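Local coordinates for protein ficolin-3 (Homo sapiens, PDB 2J5Z) that probably recognises carbohydrates on microbial surfaces as an innate immune lectin, binding galactose through its fibrinogen-like domain, at residues Leu53-Arg58 with Trp99-Glu104; Ala118-Leu123 with Tyr129-Gly134. One frame throughout, in Å; residues are numbered along the deposited sequence.

In the fold
Both contacts belong to the fibrinogen-like domain and to one antiparallel sheet, with their centres about 13 Å apart. They come in series along the chain: interaction 1 closes at strand 101-106 before interaction 2 opens on strand 112-122, its neighbour in the sheet. Interaction 1 joins side chains on or just before two strands that do not pair directly; strand 215-220 pairs with both. Interaction 2 is the backbone pairing of a beta hairpin, strands 112-122 and 131-133. Side chains connect them: Phe55 CZ lies 3.9 Å from Phe120 CZ, and Leu101 CD2 lies 3.9 Å from Leu133 CD1. One apolar layer thus runs from the domain's interior to the hairpin.

Interaction 1: Leu53-Arg58 with Trp99-Glu104; sequences LVFQRR and WELRVE
Two aromatic rings, Phe55 and Trp99, each receive one leucine methyl from the other segment. Leu101 CD1 comes to the edge of the Phe55 ring, near its plane, 3.7 Å from Phe55 CE2 and 3.9 Å from Phe55 CZ, and the two side chains cross at about a right angle. The Phe55 ring also meets that of Phe120, their planes at about 30°. Phe55 CG sits between its backbone N and carbonyl carbon (chi1 66°), which directs the ring at strand 101-106. At the other aromatic, Leu53 CD1 approaches the six-membered part of the indole obliquely, 4.0 Å from Trp99 CZ3. No hydrogen bond links the segments: all four touching residues are buried, and the 125 Å² they bury rests on apolar side chains. The indole NE1 is satisfied by the Gln96 carbonyl. Within 99-104, the guanidinium of Arg102 holds Glu104 OE2 side-on at its edge and in its plane, with NE at 3.0 Å and NH2 at 3.2 Å; the NE bond uses the anti lone pair. Arg217 and Glu48 extend this ion pair into a network. Strand 215-220 lies between the two strands: Phe55 and Gln56 both face Met218, a classic beta bulge, and Phe55 and Trp99 both touch Leu220. Helix 87-94 packs against the cluster, with Leu93 on Leu53, Leu90 on Phe55 and Thr94 on Trp99.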
loop_
_atom_site.group_PDB
_atom_site.type_symbol
_atom_site.label_atom_id
_atom_site.label_comp_id
_atom_site.label_asym_id
_atom_site.label_seq_id
_atom_site.Cartn_x
_atom_site.Cartn_y
_atom_site.Cartn_z
ATOM N N LEU A 53 -7.650 -2.720 15.473
ATOM C CA LEU A 53 -7.707 -3.646 14.352
ATOM C C LEU A 53 -8.838 -3.185 13.437
ATOM O O LEU A 53 -10.007 -3.242 13.808
ATOM C CB LEU A 53 -7.976 -5.071 14.856
ATOM C CG LEU A 53 -7.647 -6.249 13.938
ATOM C CD1 LEU A 53 -7.723 -7.551 14.752
ATOM C CD2 LEU A 53 -8.581 -6.272 12.718
ATOM N N VAL A 54 -8.489 -2.725 12.241
ATOM C CA VAL A 54 -9.475 -2.222 11.296
ATOM C C VAL A 54 -9.992 -3.375 10.466
ATOM O O VAL A 54 -9.225 -3.991 9.714
ATOM C CB VAL A 54 -8.868 -1.159 10.365
ATOM C CG1 VAL A 54 -9.931 -0.614 9.375
ATOM C CG2 VAL A 54 -8.235 -0.028 11.205
ATOM N N PHE A 55 -11.286 -3.671 10.587
ATOM C CA PHE A 55 -11.817 -4.850 9.897
ATOM C C PHE A 55 -12.712 -4.529 8.701
ATOM O O PHE A 55 -13.105 -5.431 7.965
ATOM C CB PHE A 55 -12.525 -5.819 10.872
ATOM C CG PHE A 55 -13.803 -5.278 11.509
ATOM C CD1 PHE A 55 -15.044 -5.471 10.903
ATOM C CD2 PHE A 55 -13.758 -4.647 12.748
ATOM C CE1 PHE A 55 -16.223 -4.986 11.495
ATOM C CE2 PHE A 55 -14.931 -4.173 13.360
ATOM C CZ PHE A 55 -16.165 -4.353 12.732
ATOM N N GLN A 56 -13.067 -3.253 8.538
ATOM C CA GLN A 56 -13.863 -2.815 7.378
ATOM C C GLN A 56 -13.423 -1.410 6.986
ATOM O O GLN A 56 -13.119 -0.594 7.841
ATOM C CB GLN A 56 -15.362 -2.821 7.706
ATOM C CG GLN A 56 -16.285 -2.601 6.481
ATOM C CD GLN A 56 -16.810 -1.166 6.334
ATOM O OE1 GLN A 56 -16.203 -0.205 6.801
ATOM N NE2 GLN A 56 -17.946 -1.032 5.669
ATOM N N ARG A 57 -13.370 -1.139 5.684
ATOM C CA ARG A 57 -12.961 0.175 5.242
ATOM C C ARG A 57 -13.631 0.449 3.903
ATOM O O ARG A 57 -13.602 -0.404 3.016
ATOM C CB ARG A 57 -11.432 0.222 5.126
ATOM C CG ARG A 57 -10.831 1.566 4.831
ATOM C CD ARG A 57 -9.333 1.559 5.190
ATOM N NE ARG A 57 -8.536 0.777 4.248
ATOM C CZ ARG A 57 -7.216 0.642 4.324
ATOM N NH1 ARG A 57 -6.544 1.217 5.312
ATOM N NH2 ARG A 57 -6.563 -0.074 3.421
ATOM N N ARG A 58 -14.254 1.622 3.796
ATOM C CA ARG A 58 -14.824 2.141 2.530
ATOM C C ARG A 58 -14.129 3.462 2.212
ATOM O O ARG A 58 -13.891 4.252 3.114
ATOM C CB ARG A 58 -16.317 2.409 2.684
ATOM C CG ARG A 58 -17.161 1.210 3.097
ATOM C CD ARG A 58 -16.937 -0.012 2.227
ATOM N NE ARG A 58 -17.542 0.078 0.881
ATOM C CZ ARG A 58 -18.838 -0.042 0.606
ATOM N NH1 ARG A 58 -19.744 -0.201 1.577
ATOM N NH2 ARG A 58 -19.244 0.025 -0.663
ATOM N N TRP A 99 -13.288 -6.572 23.156
ATOM C CA TRP A 99 -12.939 -5.702 22.046
ATOM C C TRP A 99 -13.968 -4.594 21.909
ATOM O O TRP A 99 -15.134 -4.864 21.636
ATOM C CB TRP A 99 -12.912 -6.477 20.731
ATOM C CG TRP A 99 -11.995 -7.666 20.684
ATOM C CD1 TRP A 99 -12.194 -8.883 21.276
ATOM C CD2 TRP A 99 -10.771 -7.774 19.946
ATOM N NE1 TRP A 99 -11.151 -9.731 20.973
ATOM C CE2 TRP A 99 -10.271 -9.075 20.151
ATOM C CE3 TRP A 99 -10.049 -6.896 19.128
ATOM C CZ2 TRP A 99 -9.075 -9.515 19.580
ATOM C CZ3 TRP A 99 -8.857 -7.341 18.559
ATOM C CH2 TRP A 99 -8.387 -8.638 18.790
ATOM N N GLU A 100 -13.536 -3.354 22.090
ATOM C CA GLU A 100 -14.417 -2.211 21.911
ATOM C C GLU A 100 -14.514 -1.903 20.422
ATOM O O GLU A 100 -13.553 -2.116 19.679
ATOM C CB GLU A 100 -13.865 -0.997 22.664
ATOM C CG GLU A 100 -12.440 -0.676 22.286
ATOM C CD GLU A 100 -11.814 0.468 23.074
ATOM O OE1 GLU A 100 -12.555 1.366 23.541
ATOM O OE2 GLU A 100 -10.564 0.464 23.196
ATOM N N LEU A 101 -15.681 -1.436 19.991
ATOM C CA LEU A 101 -15.899 -1.064 18.599
ATOM C C LEU A 101 -15.882 0.451 18.427
ATOM O O LEU A 101 -16.624 1.165 19.107
ATOM C CB LEU A 101 -17.245 -1.600 18.099
ATOM C CG LEU A 101 -17.641 -1.174 16.672
ATOM C CD1 LEU A 101 -16.726 -1.816 15.592
ATOM C CD2 LEU A 101 -19.096 -1.510 16.379
ATOM N N ARG A 102 -15.042 0.923 17.509
ATOM C CA ARG A 102 -15.110 2.299 17.035
ATOM C C ARG A 102 -15.504 2.322 15.562
ATOM O O ARG A 102 -14.925 1.590 14.743
ATOM C CB ARG A 102 -13.757 2.982 17.236
ATOM C CG ARG A 102 -13.647 4.346 16.592
ATOM C CD ARG A 102 -12.328 4.987 16.983
ATOM N NE ARG A 102 -12.044 6.181 16.194
ATOM C CZ ARG A 102 -12.147 7.423 16.654
ATOM N NH1 ARG A 102 -12.506 7.646 17.910
ATOM N NH2 ARG A 102 -11.864 8.447 15.853
ATOM N N VAL A 103 -16.499 3.144 15.241
ATOM C CA VAL A 103 -16.923 3.375 13.862
ATOM C C VAL A 103 -16.533 4.809 13.470
ATOM O O VAL A 103 -16.834 5.753 14.206
ATOM C CB VAL A 103 -18.445 3.177 13.714
ATOM C CG1 VAL A 103 -18.926 3.619 12.343
ATOM C CG2 VAL A 103 -18.826 1.698 13.971
ATOM N N GLU A 104 -15.844 4.958 12.339
ATOM C CA GLU A 104 -15.496 6.284 11.810
ATOM C C GLU A 104 -16.201 6.585 10.492
ATOM O O GLU A 104 -16.235 5.757 9.588
ATOM C CB GLU A 104 -13.995 6.387 11.576
ATOM C CG GLU A 104 -13.145 6.245 12.809
ATOM C CD GLU A 104 -11.687 6.515 12.496
ATOM O OE1 GLU A 104 -11.365 6.603 11.289
ATOM O OE2 GLU A 104 -10.881 6.641 13.439
#

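Interaction 2: Ala118-Leu123 with Tyr129-Gly134; sequences ATFRLL and YQLALG
From CB to both methyls Leu123 runs along Gln130. Its CB lies 3.8 Å from Gln130 O, to which Leu123 N donates at 2.9 Å in a nearly straight bond (171°) in the carbonyl plane. Beyond CG the branches part: CD1 rests 3.5 Å from Gln130 O and also reaches Ala132 CB, whereas CD2 lies alongside the Gln130 amide, 4.0 Å from Gln130 NE2. Leu123 O, buried without a hydrogen-bond partner, takes a CA-H...O contact from Tyr129 CA (3.3 Å) and lies at the edge of the Tyr129 ring, near CD1. Arg121 lays one guanidinium face over the Ala132 methyl, its chain bent at chi3 (59°). Phe120, Leu122, Leu131 and Leu133 share the other sheet face, where Leu131 CD1 packs 3.5 Å from Phe120 CE1. Phe120-Leu133 and Leu122-Leu131 are non-hydrogen-bonded pairs, and Arg121-Ala132 between them is hydrogen-bonded, the register of an antiparallel hairpin. Gly134 N donates to Thr119 O at 2.8 Å, and a water bridges Thr119 OG1 to Ala132 O. Strand 112-122 lies against helix 87-94 through Leu122 on Leu90 and Asn87, and Tyr129 also touches Asn87; Trp176 meets Leu122 and Leu131, while Phe120 and Leu133 both rest on Leu101 of strand 101-106.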
loop_
_atom_site.group_PDB
_atom_site.type_symbol
_atom_site.label_atom_id
_atom_site.label_comp_id
_atom_site.label_asym_id
_atom_site.label_seq_id
_atom_site.Cartn_x
_atom_site.Cartn_y
_atom_site.Cartn_z
ATOM N N ALA A 118 -18.978 -0.406 23.816
ATOM C CA ALA A 118 -18.098 -1.000 24.815
ATOM C C ALA A 118 -17.487 -2.332 24.382
ATOM O O ALA A 118 -16.319 -2.615 24.686
ATOM C CB ALA A 118 -18.866 -1.185 26.136
ATOM N N THR A 119 -18.298 -3.164 23.724
ATOM C CA THR A 119 -17.838 -4.470 23.223
ATOM C C THR A 119 -18.442 -4.811 21.862
ATOM O O THR A 119 -19.471 -4.262 21.462
ATOM C CB THR A 119 -18.158 -5.653 24.197
ATOM O OG1 THR A 119 -19.576 -5.761 24.371
ATOM C CG2 THR A 119 -17.482 -5.466 25.565
ATOM N N PHE A 120 -17.792 -5.735 21.163
ATOM C CA PHE A 120 -18.264 -6.245 19.888
ATOM C C PHE A 120 -17.830 -7.704 19.792
ATOM O O PHE A 120 -16.669 -8.041 20.035
ATOM C CB PHE A 120 -17.634 -5.425 18.740
ATOM C CG PHE A 120 -17.864 -5.982 17.357
ATOM C CD1 PHE A 120 -18.881 -5.473 16.546
ATOM C CD2 PHE A 120 -17.032 -6.968 16.834
ATOM C CE1 PHE A 120 -19.080 -5.968 15.252
ATOM C CE2 PHE A 120 -17.225 -7.468 15.553
ATOM C CZ PHE A 120 -18.231 -6.963 14.756
ATOM N N ARG A 121 -18.766 -8.561 19.426
ATOM C CA ARG A 121 -18.469 -9.978 19.256
ATOM C C ARG A 121 -19.420 -10.543 18.234
ATOM O O ARG A 121 -20.582 -10.136 18.175
ATOM C CB ARG A 121 -18.648 -10.693 20.601
ATOM C CG ARG A 121 -18.437 -12.176 20.575
ATOM C CD ARG A 121 -18.370 -12.733 22.004
ATOM N NE ARG A 121 -19.600 -12.449 22.737
ATOM C CZ ARG A 121 -20.657 -13.254 22.786
ATOM N NH1 ARG A 121 -20.643 -14.434 22.159
ATOM N NH2 ARG A 121 -21.726 -12.888 23.489
ATOM N N LEU A 122 -18.943 -11.476 17.405
ATOM C CA LEU A 122 -19.866 -12.193 16.533
ATOM C C LEU A 122 -19.982 -13.637 16.984
ATOM O O LEU A 122 -18.971 -14.272 17.320
ATOM C CB LEU A 122 -19.403 -12.174 15.066
ATOM C CG LEU A 122 -19.250 -10.847 14.339
ATOM C CD1 LEU A 122 -18.994 -11.104 12.850
ATOM C CD2 LEU A 122 -20.484 -9.967 14.554
ATOM N N LEU A 123 -21.203 -14.150 16.997
ATOM C CA LEU A 123 -21.405 -15.577 17.249
ATOM C C LEU A 123 -20.881 -16.346 16.048
ATOM O O LEU A 123 -20.458 -15.731 15.062
ATOM C CB LEU A 123 -22.878 -15.878 17.514
ATOM C CG LEU A 123 -23.345 -15.607 18.954
ATOM C CD1 LEU A 123 -23.174 -14.139 19.307
ATOM C CD2 LEU A 123 -24.785 -16.050 19.184
ATOM N N TYR A 129 -23.518 -15.718 12.458
ATOM C CA TYR A 129 -22.607 -14.602 12.799
ATOM C C TYR A 129 -23.381 -13.473 13.443
ATOM O O TYR A 129 -23.113 -12.287 13.199
ATOM C CB TYR A 129 -21.785 -14.125 11.580
ATOM C CG TYR A 129 -20.859 -15.193 11.026
ATOM C CD1 TYR A 129 -19.840 -15.729 11.812
ATOM C CD2 TYR A 129 -20.989 -15.646 9.704
ATOM C CE1 TYR A 129 -18.984 -16.715 11.321
ATOM C CE2 TYR A 129 -20.119 -16.637 9.193
ATOM C CZ TYR A 129 -19.135 -17.159 10.013
ATOM O OH TYR A 129 -18.286 -18.116 9.528
ATOM N N GLN A 130 -24.327 -13.861 14.293
ATOM C CA GLN A 130 -25.177 -12.919 15.014
ATOM C C GLN A 130 -24.319 -11.892 15.764
ATOM O O GLN A 130 -23.319 -12.231 16.398
ATOM C CB GLN A 130 -26.080 -13.692 15.978
ATOM C CG GLN A 130 -26.991 -12.844 16.857
ATOM C CD GLN A 130 -27.847 -13.713 17.773
ATOM O OE1 GLN A 130 -28.537 -14.633 17.317
ATOM N NE2 GLN A 130 -27.805 -13.426 19.065
ATOM N N LEU A 131 -24.732 -10.633 15.704
ATOM C CA LEU A 131 -24.007 -9.570 16.388
ATOM C C LEU A 131 -24.317 -9.565 17.875
ATOM O O LEU A 131 -25.490 -9.623 18.277
ATOM C CB LEU A 131 -24.404 -8.211 15.808
ATOM C CG LEU A 131 -23.781 -6.972 16.480
ATOM C CD1 LEU A 131 -22.254 -6.963 16.391
ATOM C CD2 LEU A 131 -24.352 -5.745 15.807
ATOM N N ALA A 132 -23.268 -9.511 18.683
ATOM C CA ALA A 132 -23.406 -9.210 20.119
ATOM C C ALA A 132 -22.690 -7.883 20.414
ATOM O O ALA A 132 -21.458 -7.825 20.512
ATOM C CB ALA A 132 -22.825 -10.333 20.964
ATOM N N LEU A 133 -23.474 -6.815 20.533
ATOM C CA LEU A 133 -22.912 -5.476 20.678
ATOM C C LEU A 133 -23.105 -4.956 22.097
ATOM O O LEU A 133 -24.197 -5.062 22.644
ATOM C CB LEU A 133 -23.589 -4.532 19.677
ATOM C CG LEU A 133 -22.958 -3.158 19.501
ATOM C CD1 LEU A 133 -21.629 -3.270 18.761
ATOM C CD2 LEU A 133 -23.946 -2.228 18.773
ATOM N N GLY A 134 -22.034 -4.404 22.672
ATOM C CA GLY A 134 -22.076 -3.720 23.965
ATOM C C GLY A 134 -22.751 -2.363 23.869
ATOM O O GLY A 134 -23.150 -1.917 22.791
HETATM O O HOH W 1 -20.510 -7.823 23.186
#